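Local coordinates for sensor protein (Shewanella oneidensis, PDB 3LIC) that probably senses extracellular signals through its PDC-type domains and passes them across the membrane to its own histidine kinase part in a two-component system, at residues 195-198 / 199-202; 220-223 / 224-228; 246-250 / 251-255. All blocks are in the same frame, centred on the assembly; numbering follows the deposited sequence.

Contact 1 (195-198 / 199-202); sequences HSDK and EKVL
At the N-cap of the short helix 198-201, Asp-197 meets Lys-200 and Val-201, while His-195, just ahead of the cap, receives the lysine chain on its ring. Asp-197 O accepts two weak bonds, from Lys-200 N at 3.1 Å and from Val-201 N at 3.4 Å. A third bond, Leu-202 N to Lys-198 O at 3.3 Å, closes the turn. Lys-200 leaves the helix with CG anti to its carbonyl carbon (chi1 -64°) and runs nearly straight as far as CE, which carries the aliphatic chain back over the imidazole. Its CD lies 3.7 Å from the centroid of the His-195 ring, displaced toward the NE2 side, a CH-pi contact over one face. The same chain crosses Asp-197 at about a right angle, with Lys-200 CG 3.2 Å from Asp-197 OD2. The lysine then bends at its last torsion, and Lys-200 NZ bonds to the carbonyl of Gly-208 while standing 4.1 Å from Asp-197 OD2, beyond a salt bridge. On the helix side, Val-201 CG2 approaches His-195 CB at 4.0 Å and its side chain also touches Leu-169. Glu-199 doubles back at chi2 and brings OE2 to 2.5 Å from Asp-197 OD1, the carboxylate planes 46° apart. Two acid oxygens so close suggest that one group holds a proton at this surface position, and the nearby lysine ammonium would probably ease the remaining negative charge.

Contact 2 (220-223 / 224-228); sequences FATL and LNDGQ
Three straight backbone bonds tie residues 220-223 to the last turn of helix 218-226: Leu-224 N to Phe-220 O, Asn-225 N to Ala-221 O at 2.9 Å, and Asp-226 N to Thr-222 O at 2.7 Å. The next carbonyl, that of Leu-223, belongs to the helix end. Gly-227, with a positive phi of 61°, ends the helix in a Schellman motif: Gly-227 N bonds to Leu-224 O, and Gln-228 N reaches back to Leu-223 O in a weak bond of 3.5 Å. A water bridges the same end, donating to Leu-223 O at 2.7 Å and to Gln-228 O at 2.6 Å, so the carbonyl of Leu-223 is served by both protein and solvent. Outside this polar frame, Leu-224 lays its CD1 methyl over one face of the Phe-220 ring, 4.2 Å from the centroid and offset toward the CE2-CZ rim. Leu-224 CG lies beside its own backbone N (chi1 -64°), which sends CD1 back a turn to the ring. Across the exposed face, Thr-222 and Asp-226 run side by side, the CG2 methyl of the threonine 3.4 Å from Asp-226 OD2, while Thr-222 OG1 bonds back to Ile-218 O. Near the C-terminus of the helix, Leu-223 CD1 rests 4.0 Å from Gln-228 CB. The apolar side of the helix lies on strand 241-248, where Phe-220, Leu-223 and Leu-224 all touch Val-246; Phe-220 also stacks on Phe-234 of strand 230-235, and Trp-209 packs against both Phe-220 and Leu-224.

Contact 3 (246-250 / 251-255); sequences VAEVA and KLKWR
Val-249 packs against the backbone and CB of Trp-254, and the two are joined by a nearly straight bond (173° at the hydrogen) from Val-249 N to Trp-254 O; its 2.5 Å is shorter than usual and should not be over-read. Beside this bond, Val-249 CG2 sits 4.0 Å from Trp-254 CB. Beyond CB the indole leaves the hairpin, with CG anti to its carbonyl carbon (chi1 -62°), to meet Trp-132 edge-to-face and to touch Leu-29 of the long helix 2-46. Farther along, Val-246 CG1 presses on the aliphatic part of Arg-255, 3.3 Å from its CG, the two side chains running alongside each other. The bends of the arginine at chi2 and chi3 then turn the guanidinium group off to hydrogen-bond the carbonyls of Asp-187 and Leu-224, so its polar end ties the hairpin to two other parts of the domain.

The segments form a beta hairpin between strands 241-248 and 255-261 of the five-stranded antiparallel sheet. Glu-248 and Arg-255 make an antiparallel non-hydrogen-bonded pair with CA atoms 4.6 Å apart, and a CA-H...O contact from Arg-255 CA to Ala-247 O lies beside it. Lys-253 N returns to Val-249 O at 2.8 Å, and positive phi values at Lys-251 (83°) and Lys-253 carry the chain round.

The solvent side is looser. Ala-250 and the chains of Lys-251 and Lys-253 are exposed, and Leu-252 N makes a weak bond to Ala-250 O. Glu-248 lies beside Lys-253, but its OE2 stays 4.5 Å from Lys-253 NZ, beyond a salt bridge. A water links the two residues differently, donating to Glu-248 OE1 at 2.6 Å and to the backbone O of Lys-253, and it sits off-centre over one face of the Arg-255 guanidinium.

Along the chain the three contacts come in series, all in the part of the protein built on the five-stranded antiparallel sheet. Contact 1 follows the edge strand 192-194, contact 2 ends helix 218-226 just before the other edge strand, 230-235, and contact 3 joins strands 241-248 and 255-261. Contacts 2 and 3 have centres 12 Å apart and touch, with Gln-228 O packing 3.6 Å from Val-246 CG1. Contact 1 stands apart, its centre about 20 Å from each of the others. Helix end and hairpin thus pack together on the five-stranded sheet, as expected of a PDC-type domain, while contact 1 lies by the far edge strand.

Contact 1 (195-198 / 199-202)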
loop_
_atom_site.group_PDB
_atom_site.type_symbol
_atom_site.label_atom_id
_atom_site.label_comp_id
_atom_site.label_asym_id
_atom_site.label_seq_id
_atom_site.Cartn_x
_atom_site.Cartn_y
_atom_site.Cartn_z
ATOM N N HIS A 195 6.299 8.232 -0.495
ATOM C CA HIS A 195 7.307 9.306 -0.545
ATOM C C HIS A 195 7.568 9.712 0.920
ATOM O O HIS A 195 6.626 9.752 1.759
ATOM C CB HIS A 195 6.766 10.543 -1.297
ATOM C CG HIS A 195 7.812 11.572 -1.612
ATOM N ND1 HIS A 195 8.381 11.701 -2.870
ATOM C CD2 HIS A 195 8.439 12.483 -0.827
ATOM C CE1 HIS A 195 9.305 12.653 -2.843
ATOM N NE2 HIS A 195 9.367 13.129 -1.614
ATOM N N SER A 196 8.818 10.022 1.243
ATOM C CA SER A 196 9.178 10.620 2.547
ATOM C C SER A 196 8.217 11.714 2.999
ATOM O O SER A 196 7.776 11.721 4.137
ATOM C CB SER A 196 10.559 11.272 2.452
ATOM O OG SER A 196 11.515 10.306 2.782
ATOM N N ASP A 197 7.956 12.673 2.117
ATOM C CA ASP A 197 7.020 13.740 2.412
ATOM C C ASP A 197 5.561 13.301 2.242
ATOM O O ASP A 197 5.102 13.012 1.122
ATOM C CB ASP A 197 7.309 14.949 1.525
ATOM C CG ASP A 197 6.432 16.135 1.870
ATOM O OD1 ASP A 197 5.966 16.212 3.034
ATOM O OD2 ASP A 197 6.187 16.978 0.984
ATOM N N LYS A 198 4.832 13.289 3.359
ATOM C CA LYS A 198 3.435 12.855 3.417
ATOM C C LYS A 198 2.432 13.754 2.689
ATOM O O LYS A 198 1.424 13.258 2.151
ATOM C CB LYS A 198 3.008 12.642 4.874
ATOM C CG LYS A 198 3.881 11.624 5.638
ATOM C CD LYS A 198 4.163 10.348 4.769
ATOM C CE LYS A 198 5.486 9.643 5.136
ATOM N NZ LYS A 198 5.510 8.290 4.584
ATOM N N GLU A 199 2.670 15.064 2.643
ATOM C CA GLU A 199 1.774 15.882 1.801
ATOM C C GLU A 199 2.004 15.648 0.301
ATOM O O GLU A 199 1.101 15.884 -0.497
ATOM C CB GLU A 199 1.726 17.382 2.147
ATOM C CG GLU A 199 3.017 17.990 2.687
ATOM C CD GLU A 199 3.230 17.629 4.153
ATOM O OE1 GLU A 199 2.220 17.608 4.902
ATOM O OE2 GLU A 199 4.389 17.334 4.551
ATOM N N LYS A 200 3.171 15.148 -0.096
ATOM C CA LYS A 200 3.278 14.698 -1.475
ATOM C C LYS A 200 2.376 13.456 -1.773
ATOM O O LYS A 200 1.651 13.431 -2.763
ATOM C CB LYS A 200 4.744 14.510 -1.906
ATOM C CG LYS A 200 5.565 15.825 -1.912
ATOM C CD LYS A 200 6.996 15.578 -2.318
ATOM C CE LYS A 200 7.807 16.876 -2.407
ATOM N NZ LYS A 200 6.948 17.982 -2.908
ATOM N N VAL A 201 2.408 12.438 -0.923
ATOM C CA VAL A 201 1.565 11.271 -1.141
ATOM C C VAL A 201 0.101 11.642 -1.299
ATOM O O VAL A 201 -0.637 11.044 -2.054
ATOM C CB VAL A 201 1.667 10.330 0.034
ATOM C CG1 VAL A 201 0.768 9.132 -0.168
ATOM C CG2 VAL A 201 3.103 9.919 0.229
ATOM N N LEU A 202 -0.336 12.629 -0.553
ATOM C CA LEU A 202 -1.720 12.977 -0.594
ATOM C C LEU A 202 -1.996 14.150 -1.544
ATOM O O LEU A 202 -2.981 14.861 -1.354
ATOM C CB LEU A 202 -2.210 13.299 0.828
ATOM C CG LEU A 202 -2.973 12.258 1.642
ATOM C CD1 LEU A 202 -2.635 10.846 1.262
ATOM C CD2 LEU A 202 -2.676 12.510 3.051
#

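Contact 2 (220-223 / 224-228)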
loop_
_atom_site.group_PDB
_atom_site.type_symbol
_atom_site.label_atom_id
_atom_site.label_comp_id
_atom_site.label_asym_id
_atom_site.label_seq_id
_atom_site.Cartn_x
_atom_site.Cartn_y
_atom_site.Cartn_z
ATOM N N PHE A 220 14.483 10.579 -16.788
ATOM C CA PHE A 220 13.839 9.964 -15.631
ATOM C C PHE A 220 12.320 9.920 -15.900
ATOM O O PHE A 220 11.680 8.880 -15.754
ATOM C CB PHE A 220 14.196 10.726 -14.336
ATOM C CG PHE A 220 13.740 10.040 -13.080
ATOM C CD1 PHE A 220 13.961 8.697 -12.903
ATOM C CD2 PHE A 220 13.060 10.758 -12.076
ATOM C CE1 PHE A 220 13.544 8.037 -11.766
ATOM C CE2 PHE A 220 12.628 10.112 -10.916
ATOM C CZ PHE A 220 12.875 8.730 -10.757
ATOM N N ALA A 221 11.747 11.025 -16.350
ATOM C CA ALA A 221 10.287 11.033 -16.614
ATOM C C ALA A 221 9.828 10.037 -17.711
ATOM O O ALA A 221 8.746 9.442 -17.591
ATOM C CB ALA A 221 9.758 12.478 -16.867
ATOM N N THR A 222 10.663 9.785 -18.725
ATOM C CA THR A 222 10.296 8.810 -19.787
ATOM C C THR A 222 10.308 7.401 -19.251
ATOM O O THR A 222 9.411 6.588 -19.517
ATOM C CB THR A 222 11.271 8.833 -21.000
ATOM O OG1 THR A 222 11.354 10.165 -21.509
ATOM C CG2 THR A 222 10.795 7.895 -22.093
ATOM N N LEU A 223 11.371 7.116 -18.511
ATOM C CA LEU A 223 11.480 5.884 -17.752
ATOM C C LEU A 223 10.188 5.616 -16.939
ATOM O O LEU A 223 9.591 4.532 -16.999
ATOM C CB LEU A 223 12.684 6.010 -16.826
ATOM C CG LEU A 223 13.082 4.661 -16.308
ATOM C CD1 LEU A 223 13.104 3.682 -17.504
ATOM C CD2 LEU A 223 14.425 4.816 -15.656
ATOM N N LEU A 224 9.768 6.613 -16.174
ATOM C CA LEU A 224 8.532 6.462 -15.390
ATOM C C LEU A 224 7.327 6.233 -16.301
ATOM O O LEU A 224 6.649 5.250 -16.120
ATOM C CB LEU A 224 8.332 7.642 -14.405
ATOM C CG LEU A 224 9.410 7.786 -13.283
ATOM C CD1 LEU A 224 9.133 8.954 -12.376
ATOM C CD2 LEU A 224 9.631 6.518 -12.421
ATOM N N ASN A 225 7.092 7.110 -17.294
ATOM C CA ASN A 225 5.985 6.946 -18.303
ATOM C C ASN A 225 5.954 5.662 -19.120
ATOM O O ASN A 225 4.914 5.141 -19.418
ATOM C CB ASN A 225 5.984 8.091 -19.307
ATOM C CG ASN A 225 5.806 9.424 -18.644
ATOM O OD1 ASN A 225 5.201 9.519 -17.579
ATOM N ND2 ASN A 225 6.335 10.482 -19.264
ATOM N N ASP A 226 7.103 5.172 -19.520
ATOM C CA ASP A 226 7.140 3.926 -20.274
ATOM C C ASP A 226 6.839 2.737 -19.377
ATOM O O ASP A 226 6.602 1.646 -19.865
ATOM C CB ASP A 226 8.496 3.720 -20.965
ATOM C CG ASP A 226 8.730 4.702 -22.152
ATOM O OD1 ASP A 226 7.824 5.491 -22.548
ATOM O OD2 ASP A 226 9.853 4.691 -22.681
ATOM N N GLY A 227 6.839 2.944 -18.060
ATOM C CA GLY A 227 6.627 1.818 -17.157
ATOM C C GLY A 227 7.704 0.753 -17.322
ATOM O O GLY A 227 7.422 -0.432 -17.338
ATOM N N GLN A 228 8.951 1.169 -17.454
ATOM C CA GLN A 228 10.048 0.227 -17.604
ATOM C C GLN A 228 10.966 0.264 -16.362
ATOM O O GLN A 228 11.079 1.316 -15.727
ATOM C CB GLN A 228 10.850 0.640 -18.854
ATOM C CG GLN A 228 10.004 0.725 -20.158
ATOM C CD GLN A 228 10.168 -0.501 -21.071
ATOM O OE1 GLN A 228 11.056 -0.519 -21.916
ATOM N NE2 GLN A 228 9.308 -1.508 -20.912
HETATM O O HOH W 1 8.953 2.718 -15.039
#

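Contact 3 (246-250 / 251-255)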
loop_
_atom_site.group_PDB
_atom_site.type_symbol
_atom_site.label_atom_id
_atom_site.label_comp_id
_atom_site.label_asym_id
_atom_site.label_seq_id
_atom_site.Cartn_x
_atom_site.Cartn_y
_atom_site.Cartn_z
ATOM N N VAL A 246 14.964 2.351 -10.965
ATOM C CA VAL A 246 13.557 2.023 -10.950
ATOM C C VAL A 246 13.487 0.540 -11.186
ATOM O O VAL A 246 14.104 0.049 -12.110
ATOM C CB VAL A 246 12.850 2.696 -12.156
ATOM C CG1 VAL A 246 11.349 2.258 -12.287
ATOM C CG2 VAL A 246 13.009 4.205 -12.105
ATOM N N ALA A 247 12.715 -0.184 -10.367
ATOM C CA ALA A 247 12.492 -1.603 -10.594
ATOM C C ALA A 247 10.995 -1.822 -10.582
ATOM O O ALA A 247 10.256 -1.154 -9.856
ATOM C CB ALA A 247 13.138 -2.431 -9.527
ATOM N N GLU A 248 10.557 -2.777 -11.389
ATOM C CA GLU A 248 9.155 -3.104 -11.465
ATOM C C GLU A 248 8.724 -4.237 -10.489
ATOM O O GLU A 248 9.473 -5.185 -10.208
ATOM C CB GLU A 248 8.814 -3.457 -12.898
ATOM C CG GLU A 248 7.355 -3.719 -13.058
ATOM C CD GLU A 248 6.888 -3.454 -14.461
ATOM O OE1 GLU A 248 6.487 -2.299 -14.727
ATOM O OE2 GLU A 248 6.940 -4.399 -15.282
ATOM N N VAL A 249 7.538 -4.100 -9.915
ATOM C CA VAL A 249 6.924 -5.233 -9.192
ATOM C C VAL A 249 6.141 -6.168 -10.160
ATOM O O VAL A 249 5.223 -5.739 -10.887
ATOM C CB VAL A 249 6.017 -4.710 -8.122
ATOM C CG1 VAL A 249 5.368 -5.847 -7.375
ATOM C CG2 VAL A 249 6.785 -3.821 -7.197
ATOM N N ALA A 250 6.500 -7.446 -10.176
ATOM C CA ALA A 250 5.889 -8.384 -11.112
ATOM C C ALA A 250 4.355 -8.426 -10.967
ATOM O O ALA A 250 3.841 -8.488 -9.844
ATOM C CB ALA A 250 6.484 -9.730 -10.881
ATOM N N LYS A 251 3.621 -8.351 -12.078
ATOM C CA LYS A 251 2.147 -8.528 -12.128
ATOM C C LYS A 251 1.380 -7.258 -11.785
ATOM O O LYS A 251 0.505 -6.859 -12.537
ATOM C CB LYS A 251 1.626 -9.608 -11.174
ATOM C CG LYS A 251 2.042 -11.020 -11.449
ATOM C CD LYS A 251 0.896 -11.942 -11.033
ATOM C CE LYS A 251 1.336 -13.401 -11.143
ATOM N NZ LYS A 251 2.451 -13.556 -10.171
ATOM N N LEU A 252 1.682 -6.670 -10.618
ATOM C CA LEU A 252 1.064 -5.424 -10.241
ATOM C C LEU A 252 1.609 -4.263 -11.044
ATOM O O LEU A 252 0.871 -3.340 -11.388
ATOM C CB LEU A 252 1.269 -5.186 -8.730
ATOM C CG LEU A 252 0.526 -6.149 -7.791
ATOM C CD1 LEU A 252 1.258 -6.153 -6.486
ATOM C CD2 LEU A 252 -0.989 -5.804 -7.589
ATOM N N LYS A 253 2.902 -4.313 -11.351
ATOM C CA LYS A 253 3.546 -3.302 -12.184
ATOM C C LYS A 253 3.645 -2.025 -11.401
ATOM O O LYS A 253 3.785 -0.940 -11.961
ATOM C CB LYS A 253 2.725 -3.075 -13.452
ATOM C CG LYS A 253 2.883 -4.230 -14.400
ATOM C CD LYS A 253 1.539 -4.557 -14.980
ATOM C CE LYS A 253 1.745 -5.336 -16.254
ATOM N NZ LYS A 253 2.806 -4.558 -16.974
ATOM N N TRP A 254 3.541 -2.131 -10.084
ATOM C CA TRP A 254 4.032 -1.030 -9.299
ATOM C C TRP A 254 5.551 -0.941 -9.527
ATOM O O TRP A 254 6.192 -1.962 -9.943
ATOM C CB TRP A 254 3.734 -1.240 -7.825
ATOM C CG TRP A 254 2.288 -1.321 -7.515
ATOM C CD1 TRP A 254 1.237 -1.491 -8.404
ATOM C CD2 TRP A 254 1.701 -1.291 -6.202
ATOM N NE1 TRP A 254 0.052 -1.540 -7.705
ATOM C CE2 TRP A 254 0.313 -1.423 -6.361
ATOM C CE3 TRP A 254 2.223 -1.117 -4.920
ATOM C CZ2 TRP A 254 -0.553 -1.439 -5.285
ATOM C CZ3 TRP A 254 1.363 -1.124 -3.856
ATOM C CH2 TRP A 254 -0.006 -1.295 -4.040
ATOM N N ARG A 255 6.079 0.276 -9.261
ATOM C CA ARG A 255 7.511 0.592 -9.283
ATOM C C ARG A 255 8.144 0.937 -7.915
ATOM O O ARG A 255 7.571 1.657 -7.095
ATOM C CB ARG A 255 7.792 1.764 -10.214
ATOM C CG ARG A 255 8.188 1.374 -11.659
ATOM C CD ARG A 255 7.012 0.844 -12.449
ATOM N NE ARG A 255 5.805 1.674 -12.354
ATOM C CZ ARG A 255 5.582 2.783 -13.051
ATOM N NH1 ARG A 255 6.499 3.250 -13.880
ATOM N NH2 ARG A 255 4.430 3.441 -12.889
HETATM O O HOH W 2 4.766 -0.381 -14.495
#